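Side-chain contacts in chitooligosaccharide oxidase (Gibberella zeae, PDB 6Y0R), which oxidises the C1 hydroxyl of chitooligosaccharides to lactones at a bicovalently bound FAD, passing the electrons to oxygen to give hydrogen peroxide: residues E140-G145 with V310-L315; R173-T178 with Q225-P230. One frame throughout, in Å; residues are numbered along the deposited sequence.

Both contacts lie on the same side of the molecule, their centres about 13 Å apart, and each is partly buried; contact 1 sits farther from the chain centre. Contact 1 sets helix 134-145 of the FAD-binding region against the start of helix 312-320, whereas contact 2 works within the FAD-binding region, joining the end of helix 172-175 to the end of strand 218-228. They meet at Ala-229 and Pro-230: Ala-229 packs on Trp-142 and Trp-312, and Pro-230 O probably accepts from Trp-312 N. A tryptophan indole, with a methionine over one face and an aspartate by its benzene end, carries contact 1; a single histidine-phenylalanine stack makes contact 2.

Contact 1: E140-G145 with V310-L315; sequences ELWNQG and VDWMGL
The backbones come nearest at Trp-142 and Met-313, with CA atoms 6.9 Å apart, so one side-chain layer separates the last turns of helix 134-145 from the first turn of helix 312-320. The Trp-142 indole fills most of that layer; with CG anti to the backbone N (chi1 174°), the ring extends from its helix to the other. Met-313 CB sits over one face, 3.5 Å from the centroid of the five-membered ring of Trp-142 and 7° off its normal, a CH-pi contact. The bent methionine chain then carries SD back toward Trp-142 CB, leaving the sulfur in an oblique Met-aromatic contact 4.4 Å from the same centroid. Asp-311 meets the benzene end of the indole: its CG lies 3.6 Å from Trp-142 CH2, with the carboxylate plane turned 46° from the ring. Asp-311 is also the N-cap of helix 312-320. Its CG stands between the backbone N and the carbonyl carbon, which tucks the carboxylate back over the first turn, where OD1 accepts a nearly straight bond from Gly-314 N at 2.9 Å. The contact joins the FAD-binding region, where helix 134-145 rests on strand 118-120, to the helix that follows edge strand 305-310 of the seven-stranded antiparallel sheet, an arrangement consistent with the two-domain architecture of this flavoprotein family. Trp-312 CB lies 3.9 Å from Trp-142 CZ3, and Trp-142 CE3 comes to the edge of the Trp-312 indole, near its plane.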
loop_
_atom_site.group_PDB
_atom_site.type_symbol
_atom_site.label_atom_id
_atom_site.label_comp_id
_atom_site.label_asym_id
_atom_site.label_seq_id
_atom_site.Cartn_x
_atom_site.Cartn_y
_atom_site.Cartn_z
ATOM N N GLU A 140 -13.419 7.093 12.511
ATOM C CA GLU A 140 -13.834 8.519 12.558
ATOM C C GLU A 140 -14.807 8.839 11.441
ATOM O O GLU A 140 -15.792 9.517 11.693
ATOM C CB GLU A 140 -12.636 9.471 12.496
ATOM C CG GLU A 140 -11.856 9.503 13.793
ATOM C CD GLU A 140 -12.578 10.176 14.956
ATOM O OE1 GLU A 140 -13.534 10.904 14.699
ATOM O OE2 GLU A 140 -12.155 9.970 16.120
ATOM N N LEU A 141 -14.582 8.384 10.212
ATOM C CA LEU A 141 -15.515 8.726 9.129
ATOM C C LEU A 141 -16.857 8.041 9.386
ATOM O O LEU A 141 -17.893 8.615 9.049
ATOM C CB LEU A 141 -14.921 8.335 7.776
ATOM C CG LEU A 141 -13.687 9.126 7.369
ATOM C CD1 LEU A 141 -13.232 8.642 5.991
ATOM C CD2 LEU A 141 -13.936 10.641 7.343
ATOM N N TRP A 142 -16.821 6.814 9.870
ATOM C CA TRP A 142 -18.052 6.049 10.186
ATOM C C TRP A 142 -18.823 6.798 11.280
ATOM O O TRP A 142 -20.028 7.052 11.093
ATOM C CB TRP A 142 -17.684 4.643 10.625
ATOM C CG TRP A 142 -18.852 3.831 11.095
ATOM C CD1 TRP A 142 -19.093 3.492 12.387
ATOM C CD2 TRP A 142 -19.848 3.172 10.299
ATOM N NE1 TRP A 142 -20.191 2.688 12.458
ATOM C CE2 TRP A 142 -20.664 2.457 11.194
ATOM C CE3 TRP A 142 -20.144 3.112 8.939
ATOM C CZ2 TRP A 142 -21.783 1.755 10.757
ATOM C CZ3 TRP A 142 -21.234 2.396 8.505
ATOM C CH2 TRP A 142 -22.034 1.696 9.404
ATOM N N ASN A 143 -18.153 7.153 12.350
ATOM C CA ASN A 143 -18.859 7.740 13.527
ATOM C C ASN A 143 -19.290 9.176 13.197
ATOM O O ASN A 143 -20.415 9.576 13.557
ATOM C CB ASN A 143 -17.973 7.705 14.758
ATOM C CG ASN A 143 -17.728 6.319 15.312
ATOM O OD1 ASN A 143 -18.488 5.393 15.051
ATOM N ND2 ASN A 143 -16.743 6.193 16.176
ATOM N N GLN A 144 -18.488 9.955 12.486
ATOM C CA GLN A 144 -18.822 11.381 12.215
ATOM C C GLN A 144 -19.992 11.480 11.230
ATOM O O GLN A 144 -20.800 12.432 11.354
ATOM C CB GLN A 144 -17.599 12.158 11.712
ATOM C CG GLN A 144 -16.551 12.425 12.781
ATOM C CD GLN A 144 -15.386 13.227 12.255
ATOM O OE1 GLN A 144 -15.569 14.148 11.461
ATOM N NE2 GLN A 144 -14.181 12.835 12.636
ATOM N N GLY A 145 -20.153 10.562 10.277
ATOM C CA GLY A 145 -21.130 10.759 9.203
ATOM C C GLY A 145 -21.492 9.538 8.411
ATOM O O GLY A 145 -22.168 9.702 7.382
ATOM N N VAL A 310 -22.627 -7.620 6.755
ATOM C CA VAL A 310 -22.337 -6.689 7.872
ATOM C C VAL A 310 -22.468 -5.265 7.333
ATOM O O VAL A 310 -22.869 -5.084 6.175
ATOM C CB VAL A 310 -20.946 -6.986 8.450
ATOM C CG1 VAL A 310 -20.904 -8.341 9.123
ATOM C CG2 VAL A 310 -19.863 -6.910 7.394
ATOM N N ASP A 311 -22.195 -4.271 8.160
ATOM C CA ASP A 311 -22.064 -2.873 7.710
ATOM C C ASP A 311 -20.583 -2.584 7.539
ATOM O O ASP A 311 -19.724 -3.440 7.837
ATOM C CB ASP A 311 -22.817 -1.908 8.639
ATOM C CG ASP A 311 -22.260 -1.826 10.040
ATOM O OD1 ASP A 311 -21.018 -1.979 10.221
ATOM O OD2 ASP A 311 -23.087 -1.592 10.951
ATOM N N TRP A 312 -20.287 -1.428 7.001
ATOM C CA TRP A 312 -18.900 -1.049 6.674
ATOM C C TRP A 312 -17.971 -1.222 7.878
ATOM O O TRP A 312 -16.868 -1.785 7.774
ATOM C CB TRP A 312 -18.912 0.387 6.154
ATOM C CG TRP A 312 -17.540 0.887 5.878
ATOM C CD1 TRP A 312 -16.808 1.803 6.568
ATOM C CD2 TRP A 312 -16.688 0.395 4.837
ATOM N NE1 TRP A 312 -15.567 1.934 6.015
ATOM C CE2 TRP A 312 -15.474 1.107 4.933
ATOM C CE3 TRP A 312 -16.850 -0.584 3.849
ATOM C CZ2 TRP A 312 -14.422 0.904 4.047
ATOM C CZ3 TRP A 312 -15.823 -0.756 2.959
ATOM C CH2 TRP A 312 -14.633 -0.035 3.061
ATOM N N MET A 313 -18.340 -0.706 9.059
ATOM C CA MET A 313 -17.440 -0.777 10.218
ATOM C C MET A 313 -17.279 -2.243 10.643
ATOM O O MET A 313 -16.182 -2.616 11.061
ATOM C CB MET A 313 -17.979 0.096 11.354
ATOM C CG MET A 313 -16.998 0.377 12.402
ATOM S SD MET A 313 -15.657 1.470 11.827
ATOM C CE MET A 313 -14.300 0.391 12.275
ATOM N N GLY A 314 -18.319 -3.064 10.502
ATOM C CA GLY A 314 -18.272 -4.531 10.702
ATOM C C GLY A 314 -17.296 -5.225 9.745
ATOM O O GLY A 314 -16.563 -6.137 10.175
ATOM N N LEU A 315 -17.271 -4.768 8.506
ATOM C CA LEU A 315 -16.365 -5.305 7.466
ATOM C C LEU A 315 -14.937 -4.922 7.858
ATOM O O LEU A 315 -14.058 -5.807 7.821
ATOM C CB LEU A 315 -16.832 -4.729 6.124
ATOM C CG LEU A 315 -16.258 -5.311 4.833
ATOM C CD1 LEU A 315 -14.827 -4.939 4.666
ATOM C CD2 LEU A 315 -16.524 -6.775 4.669
#

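Contact 2: R173-T178 with Q225-P230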
loop_
_atom_site.group_PDB
_atom_site.type_symbol
_atom_site.label_atom_id
_atom_site.label_comp_id
_atom_site.label_asym_id
_atom_site.label_seq_id
_atom_site.Cartn_x
_atom_site.Cartn_y
_atom_site.Cartn_z
ATOM N N ARG A 173 -12.653 -2.151 -6.535
ATOM C CA ARG A 173 -13.191 -2.236 -7.910
ATOM C C ARG A 173 -14.403 -1.318 -7.998
ATOM O O ARG A 173 -14.694 -0.873 -9.112
ATOM C CB ARG A 173 -13.512 -3.658 -8.323
ATOM C CG ARG A 173 -12.258 -4.518 -8.406
ATOM C CD ARG A 173 -12.486 -5.899 -8.962
ATOM N NE ARG A 173 -12.797 -5.908 -10.393
ATOM C CZ ARG A 173 -13.997 -6.021 -10.921
ATOM N NH1 ARG A 173 -15.072 -6.083 -10.154
ATOM N NH2 ARG A 173 -14.106 -6.064 -12.234
ATOM N N LYS A 174 -15.051 -0.982 -6.887
ATOM C CA LYS A 174 -16.193 -0.019 -6.969
ATOM C C LYS A 174 -15.724 1.427 -6.836
ATOM O O LYS A 174 -16.266 2.309 -7.546
ATOM C CB LYS A 174 -17.221 -0.339 -5.898
ATOM C CG LYS A 174 -18.456 0.544 -5.928
ATOM C CD LYS A 174 -19.321 0.291 -7.157
ATOM C CE LYS A 174 -20.488 1.259 -7.202
ATOM N NZ LYS A 174 -21.431 0.852 -8.255
ATOM N N HIS A 175 -14.776 1.709 -5.951
ATOM C CA HIS A 175 -14.463 3.104 -5.552
ATOM C C HIS A 175 -13.020 3.499 -5.897
ATOM O O HIS A 175 -12.700 4.672 -5.791
ATOM C CB HIS A 175 -14.760 3.333 -4.075
ATOM C CG HIS A 175 -16.218 3.290 -3.758
ATOM N ND1 HIS A 175 -17.102 4.256 -4.223
ATOM C CD2 HIS A 175 -16.949 2.388 -3.073
ATOM C CE1 HIS A 175 -18.333 3.936 -3.785
ATOM N NE2 HIS A 175 -18.272 2.783 -3.109
ATOM N N GLY A 176 -12.209 2.560 -6.358
ATOM C CA GLY A 176 -10.837 2.838 -6.796
ATOM C C GLY A 176 -9.818 2.601 -5.712
ATOM O O GLY A 176 -10.179 2.148 -4.604
ATOM N N LEU A 177 -8.596 3.034 -5.991
ATOM C CA LEU A 177 -7.535 3.090 -4.981
ATOM C C LEU A 177 -7.821 4.251 -4.056
ATOM O O LEU A 177 -8.624 5.150 -4.399
ATOM C CB LEU A 177 -6.168 3.293 -5.646
ATOM C CG LEU A 177 -5.789 2.255 -6.691
ATOM C CD1 LEU A 177 -4.595 2.727 -7.532
ATOM C CD2 LEU A 177 -5.529 0.919 -6.043
ATOM N N THR A 178 -7.192 4.273 -2.902
ATOM C CA THR A 178 -7.406 5.376 -1.953
ATOM C C THR A 178 -7.165 6.688 -2.705
ATOM O O THR A 178 -7.919 7.667 -2.543
ATOM C CB THR A 178 -6.547 5.262 -0.695
ATOM O OG1 THR A 178 -6.582 3.949 -0.204
ATOM C CG2 THR A 178 -7.013 6.176 0.408
ATOM N N GLN A 225 -12.946 13.137 -1.351
ATOM C CA GLN A 225 -14.416 13.027 -1.484
ATOM C C GLN A 225 -14.796 11.645 -0.955
ATOM O O GLN A 225 -14.533 10.630 -1.648
ATOM C CB GLN A 225 -14.877 13.214 -2.927
ATOM C CG GLN A 225 -16.396 13.098 -3.070
ATOM C CD GLN A 225 -17.151 14.050 -2.164
ATOM O OE1 GLN A 225 -16.878 15.245 -2.154
ATOM N NE2 GLN A 225 -18.075 13.530 -1.356
ATOM N N THR A 226 -15.349 11.588 0.258
ATOM C CA THR A 226 -15.814 10.305 0.828
ATOM C C THR A 226 -17.008 9.760 0.035
ATOM O O THR A 226 -17.698 10.529 -0.671
ATOM C CB THR A 226 -16.161 10.424 2.323
ATOM O OG1 THR A 226 -17.401 11.142 2.397
ATOM C CG2 THR A 226 -15.058 11.055 3.138
ATOM N N PHE A 227 -17.308 8.480 0.234
ATOM C CA PHE A 227 -18.560 7.852 -0.245
ATOM C C PHE A 227 -19.362 7.406 0.982
ATOM O O PHE A 227 -18.823 7.347 2.117
ATOM C CB PHE A 227 -18.339 6.709 -1.234
ATOM C CG PHE A 227 -17.404 5.630 -0.763
ATOM C CD1 PHE A 227 -17.864 4.542 -0.031
ATOM C CD2 PHE A 227 -16.059 5.699 -1.088
ATOM C CE1 PHE A 227 -16.990 3.546 0.393
ATOM C CE2 PHE A 227 -15.188 4.713 -0.643
ATOM C CZ PHE A 227 -15.654 3.643 0.087
ATOM N N ALA A 228 -20.649 7.220 0.794
ATOM C CA ALA A 228 -21.515 6.705 1.879
ATOM C C ALA A 228 -21.021 5.298 2.264
ATOM O O ALA A 228 -20.924 4.434 1.393
ATOM C CB ALA A 228 -22.951 6.701 1.400
ATOM N N ALA A 229 -20.779 5.063 3.541
ATOM C CA ALA A 229 -20.335 3.762 4.095
ATOM C C ALA A 229 -21.485 2.792 3.933
ATOM O O ALA A 229 -22.603 3.068 4.405
ATOM C CB ALA A 229 -19.921 3.936 5.520
ATOM N N PRO A 230 -21.275 1.646 3.252
ATOM C CA PRO A 230 -22.350 0.698 3.026
ATOM C C PRO A 230 -23.016 0.226 4.326
ATOM O O PRO A 230 -22.331 -0.117 5.308
ATOM C CB PRO A 230 -21.688 -0.497 2.345
ATOM C CG PRO A 230 -20.415 0.070 1.728
ATOM C CD PRO A 230 -20.032 1.277 2.542
#
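Thr-226 OG1 is held between Gly-124 O and Arg-147 NE, just ahead of Phe-227, whose ring stacks on His-175. Gln-225 NE2 donates to Thr-226 O at 3.1 Å, in the carbonyl plane. The side chains of His-175 and Phe-227 reach toward each other from their two backbones, and the rings lie face to face, their centroids 3.6 Å apart and their planes only 1° from parallel. Phe-227 CG rests over the centre of the imidazole and His-175 CD2 over the centre of the phenyl ring. The overlap also reaches the stem of the histidine, with His-175 CB 3.7 Å from Phe-227 CE2. Lys-174 CG lies over the opposite imidazole face, toward its rim, and Lys-174 NZ forms a salt bridge with Glu-264. Gly-176, with positive phi (95°), ends helix 172-175 right after His-175. Phe-227 is backbone-bonded to Ala-148 of strand 147-148, so the stack joins this short helix to the antiparallel sheet of the FAD-binding region. Since no hydrogen bond crosses the contact, it probably rests mainly on dispersion between the rings, and the stack leaves the imidazole nitrogens able to bond in the plane of the ring.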